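Local atomic coordinates of putative GH105 family protein (Salmonella enterica subsp. enterica serovar Paratyphi A, PDB entry 3QWT), a protein that is of unknown function but, as a possible GH105 family member with an alpha/alpha toroid, probably hydrolyses unsaturated uronyl residues from the ends of oligosaccharides. Residues L26-I30 and L373-L377; F225-W230 and G348-Y354; A194-F198 and V240-F244; L37-D42 and T59-A63. One frame throughout, in Å; residues are numbered along the deposited sequence.

Interaction 1 (L26-I30 and L373-L377); sequences LKALI and LTEYL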
loop_
_atom_site.group_PDB
_atom_site.type_symbol
_atom_site.label_atom_id
_atom_site.label_comp_id
_atom_site.label_asym_id
_atom_site.label_seq_id
_atom_site.Cartn_x
_atom_site.Cartn_y
_atom_site.Cartn_z
ATOM N N LEU A 26 -36.540 22.986 23.827
ATOM C CA LEU A 26 -35.088 22.961 23.948
ATOM C C LEU A 26 -34.431 23.975 23.008
ATOM O O LEU A 26 -33.607 24.793 23.425
ATOM C CB LEU A 26 -34.568 21.565 23.648
ATOM C CG LEU A 26 -34.192 20.765 24.877
ATOM C CD1 LEU A 26 -34.129 19.289 24.527
ATOM C CD2 LEU A 26 -32.865 21.268 25.414
ATOM N N LYS A 27 -34.797 23.920 21.736
ATOM C CA LYS A 27 -34.226 24.855 20.775
ATOM C C LYS A 27 -34.480 26.313 21.187
ATOM O O LYS A 27 -33.575 27.157 21.121
ATOM C CB LYS A 27 -34.766 24.585 19.373
ATOM C CG LYS A 27 -34.345 23.268 18.792
ATOM C CD LYS A 27 -34.673 23.254 17.316
ATOM C CE LYS A 27 -34.168 22.005 16.628
ATOM N NZ LYS A 27 -34.647 21.960 15.218
ATOM N N ALA A 28 -35.702 26.606 21.621
ATOM C CA ALA A 28 -36.025 27.969 22.034
ATOM C C ALA A 28 -35.165 28.408 23.219
ATOM O O ALA A 28 -34.763 29.562 23.304
ATOM C CB ALA A 28 -37.505 28.097 22.358
ATOM N N LEU A 29 -34.872 27.476 24.123
ATOM C CA LEU A 29 -33.990 27.744 25.257
ATOM C C LEU A 29 -32.571 28.074 24.762
ATOM O O LEU A 29 -31.947 29.056 25.179
ATOM C CB LEU A 29 -33.969 26.521 26.176
ATOM C CG LEU A 29 -33.437 26.640 27.606
ATOM C CD1 LEU A 29 -34.168 27.725 28.386
ATOM C CD2 LEU A 29 -33.579 25.304 28.310
ATOM N N ILE A 30 -32.062 27.251 23.857
ATOM C CA ILE A 30 -30.744 27.503 23.301
ATOM C C ILE A 30 -30.697 28.892 22.666
ATOM O O ILE A 30 -29.768 29.657 22.913
ATOM C CB ILE A 30 -30.353 26.415 22.321
ATOM C CG1 ILE A 30 -30.284 25.085 23.076
ATOM C CG2 ILE A 30 -29.011 26.744 21.677
ATOM C CD1 ILE A 30 -30.081 23.865 22.209
ATOM N N LEU A 373 -26.799 21.047 26.112
ATOM C CA LEU A 373 -28.173 21.019 25.635
ATOM C C LEU A 373 -28.216 20.535 24.184
ATOM O O LEU A 373 -29.179 19.876 23.769
ATOM C CB LEU A 373 -28.881 22.373 25.820
ATOM C CG LEU A 373 -29.188 22.798 27.260
ATOM C CD1 LEU A 373 -29.783 24.207 27.300
ATOM C CD2 LEU A 373 -30.119 21.813 27.932
ATOM N N THR A 374 -27.165 20.817 23.421
ATOM C CA THR A 374 -27.104 20.348 22.032
ATOM C C THR A 374 -26.892 18.849 21.940
ATOM O O THR A 374 -27.500 18.168 21.114
ATOM C CB THR A 374 -26.015 21.055 21.235
ATOM O OG1 THR A 374 -26.301 22.458 21.185
ATOM C CG2 THR A 374 -25.967 20.506 19.821
ATOM N N GLU A 375 -26.019 18.329 22.789
ATOM C CA GLU A 375 -25.831 16.896 22.857
ATOM C C GLU A 375 -27.150 16.237 23.297
ATOM O O GLU A 375 -27.515 15.160 22.815
ATOM C CB GLU A 375 -24.656 16.556 23.785
ATOM C CG GLU A 375 -24.442 15.065 24.037
ATOM C CD GLU A 375 -24.033 14.263 22.796
ATOM O OE1 GLU A 375 -23.296 14.787 21.953
ATOM O OE2 GLU A 375 -24.430 13.084 22.677
ATOM N N TYR A 376 -27.887 16.900 24.183
ATOM C CA TYR A 376 -29.148 16.341 24.662
ATOM C C TYR A 376 -30.204 16.299 23.551
ATOM O O TYR A 376 -31.059 15.403 23.525
ATOM C CB TYR A 376 -29.662 17.130 25.862
ATOM C CG TYR A 376 -30.791 16.444 26.613
ATOM C CD1 TYR A 376 -32.093 16.944 26.562
ATOM C CD2 TYR A 376 -30.553 15.306 27.380
ATOM C CE1 TYR A 376 -33.117 16.337 27.239
ATOM C CE2 TYR A 376 -31.588 14.684 28.073
ATOM C CZ TYR A 376 -32.867 15.208 27.995
ATOM O OH TYR A 376 -33.912 14.611 28.670
ATOM N N LEU A 377 -30.127 17.264 22.633
ATOM C CA LEU A 377 -30.996 17.294 21.460
ATOM C C LEU A 377 -30.858 16.048 20.594
ATOM O O LEU A 377 -31.793 15.680 19.887
ATOM C CB LEU A 377 -30.732 18.538 20.604
ATOM C CG LEU A 377 -31.615 19.753 20.932
ATOM C CD1 LEU A 377 -31.235 20.935 20.063
ATOM C CD2 LEU A 377 -33.103 19.438 20.776
#
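Leu-26 meets three residues of 373-377 at once, and its branches divide the work. CD1 comes to the edge of the Tyr-376 ring, near the ring plane, 3.7 Å from Tyr-376 CD1. CD2 reaches the preceding turn of the helix, 3.8 Å from Leu-373 CD2. Leu-377 slides past Leu-26 in the opposite direction, with Leu-377 CD2 3.9 Å from Leu-26 CB. Both leucines of this last pair depart from a staggered first torsion: chi1 is -102° in Leu-26 and -92° in Leu-377, a mild distortion that accompanies their interdigitation.

Ile-30 forms the second focus. Its CG1 stands beside the backbone N (chi1 -62°) and carries CD1 forward to meet Leu-377 CD1 tip to tip at 3.8 Å, while the same Ile-30 CD1 passes 4.1 Å from Leu-373 CB. At the margins, Leu-29 crosses Leu-373 at about a right angle, CD2 of the former 4.1 Å from CD1 of the latter, and the extended chain of Lys-27 touches Leu-377 CD1 through its CG.

The side-chain contacts are carbon to carbon, apart from Thr-374 OG1 beside the Ile-30 CD1 methyl. The Tyr-376 hydroxyl hydrogen-bonds to Glu-322, and Thr-374 OG1 bonds to the carbonyl of Met-370 one turn back. Tyr-79 of helix 67-83 packs on Lys-27, Ile-30 and Thr-374, while Ile-332 touches Leu-29 and Leu-373. The short axes run 10.5 Å apart and nearly antiparallel, which is the antiparallel helix packing of an alpha/alpha toroid; here it joins helix 23-37, near the start of the chain, to helix 363-377, near its end.

Interaction 2 (F225-W230 and G348-Y354); sequences FANARW and GHDLDFY
Ala-228 presses its methyl onto one face of the Tyr-354 ring, with CB 3.7 Å from the ring centroid and only 3.3 Å from Tyr-354 CE2. Phe-353 CD2 lies over the centre of the opposite face, so the tyrosine ring is held from both sides. Trp-230 adds to the tight part: Tyr-354 CD1 sits over one face of the indole, 3.7 Å from Trp-230 CD1, with the two planes inclined at 43°. Ala-226 is packed as closely, its CB 3.5 Å from Asp-350 C; Asp-350 OD1 in turn caps the helix at Phe-353 N. The phenol end is fixed by polar contacts. Gly-348 N donates to Tyr-354 OH over 2.9 Å in a nearly straight bond (167°), His-215 also bonds the hydroxyl, and a water joins it to Gly-348 O.

The outer side is looser. His-349 is exposed and takes the edge of Phe-225 on its face in an offset edge-to-face pair, with centroids 5.2 Å apart and planes at 78°, and Leu-351 lies at the rim.

Both segments lead into helices, 231-248 and 351-355. Loops at one end of an alpha/alpha toroid commonly line its substrate cleft, and the glycerol about 6 Å from the Trp-230 side chain is consistent with a pocket here.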
loop_
_atom_site.group_PDB
_atom_site.type_symbol
_atom_site.label_atom_id
_atom_site.label_comp_id
_atom_site.label_asym_id
_atom_site.label_seq_id
_atom_site.Cartn_x
_atom_site.Cartn_y
_atom_site.Cartn_z
ATOM N N PHE A 225 -0.568 22.331 44.423
ATOM C CA PHE A 225 -1.129 23.496 45.126
ATOM C C PHE A 225 -2.069 23.055 46.242
ATOM O O PHE A 225 -1.702 22.233 47.087
ATOM C CB PHE A 225 -1.824 24.451 44.141
ATOM C CG PHE A 225 -0.890 25.006 43.101
ATOM C CD1 PHE A 225 -0.300 26.251 43.272
ATOM C CD2 PHE A 225 -0.543 24.251 41.989
ATOM C CE1 PHE A 225 0.592 26.743 42.334
ATOM C CE2 PHE A 225 0.343 24.741 41.045
ATOM C CZ PHE A 225 0.910 25.991 41.214
ATOM N N ALA A 226 -3.285 23.583 46.231
ATOM C CA ALA A 226 -4.256 23.275 47.277
ATOM C C ALA A 226 -4.866 21.878 47.131
ATOM O O ALA A 226 -5.759 21.517 47.890
ATOM C CB ALA A 226 -5.353 24.327 47.293
ATOM N N ASN A 227 -4.383 21.094 46.168
ATOM C CA ASN A 227 -5.000 19.800 45.865
ATOM C C ASN A 227 -6.511 19.948 45.682
ATOM O O ASN A 227 -7.294 19.158 46.200
ATOM C CB ASN A 227 -4.699 18.759 46.955
ATOM C CG ASN A 227 -3.237 18.332 46.983
ATOM O OD1 ASN A 227 -2.386 18.907 46.310
ATOM N ND2 ASN A 227 -2.943 17.323 47.775
ATOM N N ALA A 228 -6.905 20.961 44.922
ATOM C CA ALA A 228 -8.313 21.256 44.711
ATOM C C ALA A 228 -8.953 20.358 43.658
ATOM O O ALA A 228 -8.473 20.248 42.528
ATOM C CB ALA A 228 -8.496 22.733 44.337
ATOM N N ARG A 229 -10.041 19.700 44.032
ATOM C CA ARG A 229 -10.766 18.909 43.064
ATOM C C ARG A 229 -11.862 19.810 42.530
ATOM O O ARG A 229 -13.041 19.674 42.864
ATOM C CB ARG A 229 -11.279 17.604 43.679
ATOM C CG ARG A 229 -10.136 16.742 44.181
ATOM C CD ARG A 229 -10.599 15.425 44.798
ATOM N NE ARG A 229 -9.455 14.623 45.222
ATOM C CZ ARG A 229 -8.939 14.657 46.449
ATOM N NH1 ARG A 229 -9.474 15.441 47.363
ATOM N NH2 ARG A 229 -7.890 13.907 46.765
ATOM N N TRP A 230 -11.439 20.748 41.694
ATOM C CA TRP A 230 -12.292 21.855 41.284
ATOM C C TRP A 230 -13.221 21.446 40.151
ATOM O O TRP A 230 -12.810 20.782 39.202
ATOM C CB TRP A 230 -11.428 23.052 40.903
ATOM C CG TRP A 230 -12.172 24.220 40.360
ATOM C CD1 TRP A 230 -13.197 24.874 40.956
ATOM C CD2 TRP A 230 -11.918 24.907 39.123
ATOM N NE1 TRP A 230 -13.617 25.911 40.163
ATOM C CE2 TRP A 230 -12.843 25.959 39.035
ATOM C CE3 TRP A 230 -11.002 24.724 38.080
ATOM C CZ2 TRP A 230 -12.891 26.833 37.946
ATOM C CZ3 TRP A 230 -11.045 25.601 36.987
ATOM C CH2 TRP A 230 -11.984 26.633 36.930
ATOM N N GLY A 348 -5.619 28.223 42.995
ATOM C CA GLY A 348 -5.724 28.505 44.414
ATOM C C GLY A 348 -4.588 27.877 45.187
ATOM O O GLY A 348 -4.115 26.792 44.839
ATOM N N HIS A 349 -4.137 28.566 46.228
ATOM C CA HIS A 349 -3.105 28.031 47.106
ATOM C C HIS A 349 -3.724 27.464 48.379
ATOM O O HIS A 349 -3.049 26.824 49.174
ATOM C CB HIS A 349 -2.033 29.081 47.395
ATOM C CG HIS A 349 -1.227 29.452 46.187
ATOM N ND1 HIS A 349 0.039 28.956 45.955
ATOM C CD2 HIS A 349 -1.517 30.247 45.129
ATOM C CE1 HIS A 349 0.498 29.442 44.813
ATOM N NE2 HIS A 349 -0.428 30.227 44.291
ATOM N N ASP A 350 -5.022 27.687 48.543
ATOM C CA ASP A 350 -5.811 27.002 49.566
ATOM C C ASP A 350 -7.223 26.751 49.040
ATOM O O ASP A 350 -7.637 27.349 48.043
ATOM C CB ASP A 350 -5.846 27.788 50.899
ATOM C CG ASP A 350 -6.357 29.214 50.736
ATOM O OD1 ASP A 350 -7.148 29.473 49.799
ATOM O OD2 ASP A 350 -5.959 30.080 51.549
ATOM N N LEU A 351 -7.952 25.870 49.717
ATOM C CA LEU A 351 -9.317 25.512 49.344
ATOM C C LEU A 351 -10.289 26.692 49.412
ATOM O O LEU A 351 -11.074 26.919 48.496
ATOM C CB LEU A 351 -9.819 24.363 50.224
ATOM C CG LEU A 351 -9.623 22.962 49.658
ATOM C CD1 LEU A 351 -9.869 21.886 50.709
ATOM C CD2 LEU A 351 -10.552 22.789 48.482
ATOM N N ASP A 352 -10.236 27.441 50.501
ATOM C CA ASP A 352 -11.106 28.597 50.642
ATOM C C ASP A 352 -11.120 29.443 49.366
ATOM O O ASP A 352 -12.167 29.965 48.972
ATOM C CB ASP A 352 -10.681 29.440 51.846
ATOM C CG ASP A 352 -11.286 28.945 53.150
ATOM O OD1 ASP A 352 -12.215 28.116 53.103
ATOM O OD2 ASP A 352 -10.842 29.402 54.221
ATOM N N PHE A 353 -9.958 29.559 48.721
ATOM C CA PHE A 353 -9.829 30.358 47.504
ATOM C C PHE A 353 -10.897 29.981 46.488
ATOM O O PHE A 353 -11.477 30.840 45.839
ATOM C CB PHE A 353 -8.433 30.192 46.895
ATOM C CG PHE A 353 -8.320 30.692 45.486
ATOM C CD1 PHE A 353 -7.836 31.964 45.220
ATOM C CD2 PHE A 353 -8.692 29.892 44.425
ATOM C CE1 PHE A 353 -7.724 32.424 43.911
ATOM C CE2 PHE A 353 -8.581 30.347 43.114
ATOM C CZ PHE A 353 -8.099 31.610 42.857
ATOM N N TYR A 354 -11.146 28.683 46.357
ATOM C CA TYR A 354 -12.127 28.183 45.406
ATOM C C TYR A 354 -13.535 28.416 45.904
ATOM O O TYR A 354 -14.454 28.622 45.112
ATOM C CB TYR A 354 -11.896 26.693 45.142
ATOM C CG TYR A 354 -10.631 26.458 44.365
ATOM C CD1 TYR A 354 -10.626 26.525 42.976
ATOM C CD2 TYR A 354 -9.433 26.217 45.015
ATOM C CE1 TYR A 354 -9.465 26.334 42.262
ATOM C CE2 TYR A 354 -8.266 26.032 44.314
ATOM C CZ TYR A 354 -8.287 26.085 42.934
ATOM O OH TYR A 354 -7.129 25.897 42.227
HETATM O O HOH W 1 -5.373 24.723 43.760
#

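Interaction 3 (A194-F198 and V240-F244); sequences ATYQF and VIPDF
The short axes of 194-198 and 240-244 run 151° apart in direction, roughly antiparallel, and come no closer than 12.7 Å, a wide spacing that large side chains must bridge. Phe-198 and Phe-244 do so. Reaching from opposite helices, they slide past one another with ring planes only 6° from parallel, but the centroids are 4.9 Å apart and the rings barely overlap. The contact is therefore made by their flanks, Phe-198 CE1 lying 3.5 Å from Phe-244 CD2.

The far end of Phe-198 fits against two aliphatic residues at its edge, near the ring plane. Val-240 CG1 approaches Phe-198 CE1 to 3.5 Å, and Ile-241 CG1 reaches Phe-198 CZ at 3.3 Å, the tightest point of the contact. The first torsion of Phe-198, -131°, lies away from any staggered position, which suggests that the tight fit carries some torsional cost. Phe-244, whose CG lies opposite its backbone N, stretches back across the gap until CZ stands 3.7 Å from Thr-195 OG1 and CE1 stands 4.2 Å from Ala-194 CB. The threonine hydroxyl approaches the ring edge, while its hydrogen bond goes to the carbonyl of Val-191.

Neighbouring helices complete the packing: Leu-260 of helix 255-272 touches both phenylalanines, and Ala-179 of helix 170-184 touches Ala-194 and Phe-244. On 194-198 the adjoining Tyr-196 makes a cation-pi contact with Arg-258 of a second subunit. This buried, aromatic-filled seam between helices 188-205 and 231-248 belongs to the antiparallel helix packing from which an alpha/alpha toroid is built.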
loop_
_atom_site.group_PDB
_atom_site.type_symbol
_atom_site.label_atom_id
_atom_site.label_comp_id
_atom_site.label_asym_id
_atom_site.label_seq_id
_atom_site.Cartn_x
_atom_site.Cartn_y
_atom_site.Cartn_z
ATOM N N ALA A 194 -0.185 16.706 20.761
ATOM C CA ALA A 194 -1.424 16.800 21.529
ATOM C C ALA A 194 -1.649 15.573 22.446
ATOM O O ALA A 194 -2.001 15.703 23.611
ATOM C CB ALA A 194 -2.608 17.017 20.584
ATOM N N THR A 195 -1.422 14.389 21.900
ATOM C CA THR A 195 -1.529 13.142 22.649
ATOM C C THR A 195 -0.531 13.091 23.776
ATOM O O THR A 195 -0.870 12.702 24.902
ATOM C CB THR A 195 -1.264 11.960 21.731
ATOM O OG1 THR A 195 -2.188 12.040 20.647
ATOM C CG2 THR A 195 -1.448 10.617 22.482
ATOM N N TYR A 196 0.708 13.478 23.477
ATOM C CA TYR A 196 1.708 13.533 24.526
ATOM C C TYR A 196 1.264 14.478 25.643
ATOM O O TYR A 196 1.358 14.141 26.825
ATOM C CB TYR A 196 3.075 13.917 23.988
ATOM C CG TYR A 196 4.111 14.080 25.063
ATOM C CD1 TYR A 196 4.731 12.966 25.630
ATOM C CD2 TYR A 196 4.454 15.347 25.541
ATOM C CE1 TYR A 196 5.680 13.098 26.621
ATOM C CE2 TYR A 196 5.419 15.500 26.542
ATOM C CZ TYR A 196 6.022 14.361 27.078
ATOM O OH TYR A 196 6.963 14.483 28.067
ATOM N N GLN A 197 0.754 15.648 25.277
ATOM C CA GLN A 197 0.313 16.568 26.309
ATOM C C GLN A 197 -0.772 15.913 27.197
ATOM O O GLN A 197 -0.757 16.070 28.419
ATOM C CB GLN A 197 -0.149 17.894 25.713
ATOM C CG GLN A 197 1.000 18.759 25.179
ATOM C CD GLN A 197 2.036 19.070 26.259
ATOM O OE1 GLN A 197 1.693 19.229 27.441
ATOM N NE2 GLN A 197 3.309 19.141 25.863
ATOM N N PHE A 198 -1.682 15.156 26.586
ATOM C CA PHE A 198 -2.732 14.493 27.345
ATOM C C PHE A 198 -2.106 13.577 28.397
ATOM O O PHE A 198 -2.402 13.714 29.585
ATOM C CB PHE A 198 -3.610 13.671 26.421
ATOM C CG PHE A 198 -5.063 13.895 26.620
ATOM C CD1 PHE A 198 -5.764 14.751 25.779
ATOM C CD2 PHE A 198 -5.742 13.244 27.638
ATOM C CE1 PHE A 198 -7.117 14.957 25.949
ATOM C CE2 PHE A 198 -7.092 13.446 27.820
ATOM C CZ PHE A 198 -7.784 14.307 26.974
ATOM N N VAL A 240 -13.276 17.296 26.946
ATOM C CA VAL A 240 -12.190 17.138 25.989
ATOM C C VAL A 240 -11.923 15.684 25.612
ATOM O O VAL A 240 -11.745 15.352 24.438
ATOM C CB VAL A 240 -10.889 17.758 26.518
ATOM C CG1 VAL A 240 -9.729 17.315 25.680
ATOM C CG2 VAL A 240 -10.973 19.253 26.499
ATOM N N ILE A 241 -11.885 14.806 26.599
ATOM C CA ILE A 241 -11.571 13.420 26.291
ATOM C C ILE A 241 -12.487 12.858 25.188
ATOM O O ILE A 241 -12.015 12.210 24.251
ATOM C CB ILE A 241 -11.593 12.536 27.544
ATOM C CG1 ILE A 241 -10.438 12.942 28.466
ATOM C CG2 ILE A 241 -11.475 11.057 27.162
ATOM C CD1 ILE A 241 -10.398 12.203 29.790
ATOM N N PRO A 242 -13.792 13.111 25.290
ATOM C CA PRO A 242 -14.673 12.544 24.274
ATOM C C PRO A 242 -14.454 13.223 22.939
ATOM O O PRO A 242 -14.464 12.550 21.906
ATOM C CB PRO A 242 -16.074 12.860 24.814
ATOM C CG PRO A 242 -15.880 12.956 26.277
ATOM C CD PRO A 242 -14.547 13.626 26.442
ATOM N N ASP A 243 -14.239 14.535 22.952
ATOM C CA ASP A 243 -14.015 15.234 21.690
ATOM C C ASP A 243 -12.684 14.848 21.072
ATOM O O ASP A 243 -12.573 14.680 19.859
ATOM C CB ASP A 243 -14.140 16.746 21.874
ATOM C CG ASP A 243 -15.593 17.191 22.000
ATOM O OD1 ASP A 243 -16.487 16.328 22.150
ATOM O OD2 ASP A 243 -15.837 18.398 21.951
ATOM N N PHE A 244 -11.680 14.684 21.923
ATOM C CA PHE A 244 -10.364 14.276 21.475
ATOM C C PHE A 244 -10.436 12.857 20.885
ATOM O O PHE A 244 -9.914 12.592 19.795
ATOM C CB PHE A 244 -9.383 14.367 22.643
ATOM C CG PHE A 244 -7.951 14.149 22.262
ATOM C CD1 PHE A 244 -7.381 14.860 21.236
ATOM C CD2 PHE A 244 -7.177 13.229 22.943
ATOM C CE1 PHE A 244 -6.073 14.656 20.892
ATOM C CE2 PHE A 244 -5.878 13.021 22.606
ATOM C CZ PHE A 244 -5.318 13.740 21.574
#

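Interaction 4 (L37-D42 and T59-A63); sequences LVNIKD and TKGWA
Trp-62, Lys-60 and Ile-40 carry most of the buried surface between these two loops. Trp-62 faces the turn at the end of helix 23-37. Val-38 CG1 lies over one face of its five-membered ring, 4.2 Å from the centroid and 12° off the normal, a CH-pi contact at long reach. The six-membered part is met more closely, by Leu-37 CD2 at 3.3 Å from Trp-62 CE3. A type I turn from Leu-37 to Ile-40, closed by Ile-40 N to Leu-37 O at 3.1 Å, sets these two side chains beside the indole.

Ile-40 and Lys-60 cross at about a right angle. With CG2 opposite its backbone N, Ile-40 pushes this methyl against the lysine stem, and the 3.3 Å between Ile-40 CG2 and Lys-60 CG is tighter than usual van der Waals contact. Farther along, Lys-60 CD passes 3.7 Å from Asp-42 CB before the chain bends (chi3 -109°). Its ammonium bonds to Thr-360 OG1 and Ser-361 O; Asp-42 OD1 is 5.8 Å from Lys-60 NZ, so the two charges do not touch, and Asp-42 OD2 accepts from Phe-47 N. Between the two clusters the backbones come close, where Gly-61 CA makes a CA-H...O contact with Ile-40 O at 3.6 Å, with 146° at the hydrogen.

The paired loops flank the small hairpin of strands 49-50 and 56-57. Leu-73 and Met-76 of helix 67-83 and Ile-91 of helix 86-102 pack against Trp-62, while Leu-37 also packs on Gln-366 and Met-370 of helix 363-377.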
loop_
_atom_site.group_PDB
_atom_site.type_symbol
_atom_site.label_atom_id
_atom_site.label_comp_id
_atom_site.label_asym_id
_atom_site.label_seq_id
_atom_site.Cartn_x
_atom_site.Cartn_y
_atom_site.Cartn_z
ATOM N N LEU A 37 -25.853 35.540 25.879
ATOM C CA LEU A 37 -24.398 35.581 25.710
ATOM C C LEU A 37 -23.887 36.822 24.978
ATOM O O LEU A 37 -23.076 37.571 25.517
ATOM C CB LEU A 37 -23.920 34.324 24.977
ATOM C CG LEU A 37 -22.452 33.889 25.059
ATOM C CD1 LEU A 37 -22.262 32.547 24.334
ATOM C CD2 LEU A 37 -21.494 34.927 24.501
ATOM N N VAL A 38 -24.339 37.018 23.743
ATOM C CA VAL A 38 -23.898 38.138 22.926
ATOM C C VAL A 38 -24.301 39.496 23.507
ATOM O O VAL A 38 -23.855 40.542 23.037
ATOM C CB VAL A 38 -24.425 38.011 21.495
ATOM C CG1 VAL A 38 -24.030 36.660 20.943
ATOM C CG2 VAL A 38 -25.931 38.170 21.461
ATOM N N ASN A 39 -25.126 39.468 24.549
ATOM C CA ASN A 39 -25.579 40.693 25.183
ATOM C C ASN A 39 -25.116 40.861 26.618
ATOM O O ASN A 39 -25.644 41.702 27.334
ATOM C CB ASN A 39 -27.099 40.784 25.127
ATOM C CG ASN A 39 -27.595 41.176 23.767
ATOM O OD1 ASN A 39 -28.348 40.439 23.130
ATOM N ND2 ASN A 39 -27.159 42.339 23.296
ATOM N N ILE A 40 -24.123 40.079 27.027
ATOM C CA ILE A 40 -23.545 40.224 28.357
ATOM C C ILE A 40 -22.736 41.513 28.426
ATOM O O ILE A 40 -22.045 41.871 27.473
ATOM C CB ILE A 40 -22.637 39.034 28.714
ATOM C CG1 ILE A 40 -23.407 37.717 28.584
ATOM C CG2 ILE A 40 -22.079 39.193 30.119
ATOM C CD1 ILE A 40 -24.136 37.312 29.844
ATOM N N LYS A 41 -22.824 42.213 29.553
ATOM C CA LYS A 41 -22.140 43.478 29.706
ATOM C C LYS A 41 -21.603 43.570 31.116
ATOM O O LYS A 41 -22.323 43.296 32.077
ATOM C CB LYS A 41 -23.112 44.628 29.437
ATOM C CG LYS A 41 -22.466 45.991 29.335
ATOM C CD LYS A 41 -23.346 46.940 28.530
ATOM C CE LYS A 41 -24.095 47.929 29.419
ATOM N NZ LYS A 41 -23.236 49.066 29.876
ATOM N N ASP A 42 -20.331 43.925 31.247
ATOM C CA ASP A 42 -19.808 44.268 32.555
ATOM C C ASP A 42 -20.110 45.743 32.820
ATOM O O ASP A 42 -19.417 46.631 32.315
ATOM C CB ASP A 42 -18.311 43.995 32.654
ATOM C CG ASP A 42 -17.783 44.195 34.063
ATOM O OD1 ASP A 42 -18.620 44.333 34.990
ATOM O OD2 ASP A 42 -16.541 44.208 34.242
ATOM N N THR A 59 -13.410 40.180 29.500
ATOM C CA THR A 59 -13.415 38.724 29.575
ATOM C C THR A 59 -14.849 38.184 29.575
ATOM O O THR A 59 -15.089 36.980 29.382
ATOM C CB THR A 59 -12.734 38.329 30.906
ATOM O OG1 THR A 59 -11.414 37.858 30.655
ATOM C CG2 THR A 59 -13.526 37.310 31.683
ATOM N N LYS A 60 -15.795 39.104 29.774
ATOM C CA LYS A 60 -17.192 38.769 30.027
ATOM C C LYS A 60 -18.120 39.241 28.898
ATOM O O LYS A 60 -18.986 38.484 28.449
ATOM C CB LYS A 60 -17.616 39.330 31.397
ATOM C CG LYS A 60 -19.096 39.555 31.581
ATOM C CD LYS A 60 -19.350 40.463 32.790
ATOM C CE LYS A 60 -19.970 39.699 33.949
ATOM N NZ LYS A 60 -21.424 39.445 33.745
ATOM N N GLY A 61 -17.939 40.483 28.449
ATOM C CA GLY A 61 -18.607 40.970 27.248
ATOM C C GLY A 61 -18.176 40.220 25.980
ATOM O O GLY A 61 -17.091 39.629 25.921
ATOM N N TRP A 62 -19.022 40.260 24.955
ATOM C CA TRP A 62 -18.789 39.501 23.734
ATOM C C TRP A 62 -17.661 40.066 22.873
ATOM O O TRP A 62 -16.924 39.312 22.216
ATOM C CB TRP A 62 -20.084 39.399 22.921
ATOM C CG TRP A 62 -20.024 38.419 21.742
ATOM C CD1 TRP A 62 -20.413 38.660 20.447
ATOM C CD2 TRP A 62 -19.567 37.064 21.772
ATOM N NE1 TRP A 62 -20.225 37.532 19.678
ATOM C CE2 TRP A 62 -19.698 36.546 20.465
ATOM C CE3 TRP A 62 -19.052 36.240 22.774
ATOM C CZ2 TRP A 62 -19.330 35.244 20.138
ATOM C CZ3 TRP A 62 -18.683 34.949 22.447
ATOM C CH2 TRP A 62 -18.828 34.461 21.142
ATOM N N ALA A 63 -17.505 41.385 22.885
ATOM C CA ALA A 63 -16.526 42.012 22.007
ATOM C C ALA A 63 -15.074 41.761 22.432
ATOM O O ALA A 63 -14.150 42.349 21.867
ATOM C CB ALA A 63 -16.804 43.500 21.861
#

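How the interactions relate
From the N terminus, 26-30 opens the longest loop, which interaction 1 closes only at 373-377, bringing the two ends of the toroid's chain together. Everything else is nested inside it. Interaction 4 comes first, a short closure of 16 residues around the hairpin of strands 49-50 and 56-57, complete before interactions 2 and 3 open. Interaction 3 then opens at 194-198; before it closes at 240-244, interaction 2 has opened at 225-230, and 348-354 closes it later, so these two cross. Interaction 3 joins helices 188-205 and 231-248, and interaction 2 joins the loop leading into helix 231-248 to the start of helix 351-355. Interactions 1 and 2 lie on opposite sides of the chain's centre, their centres 33 Å apart.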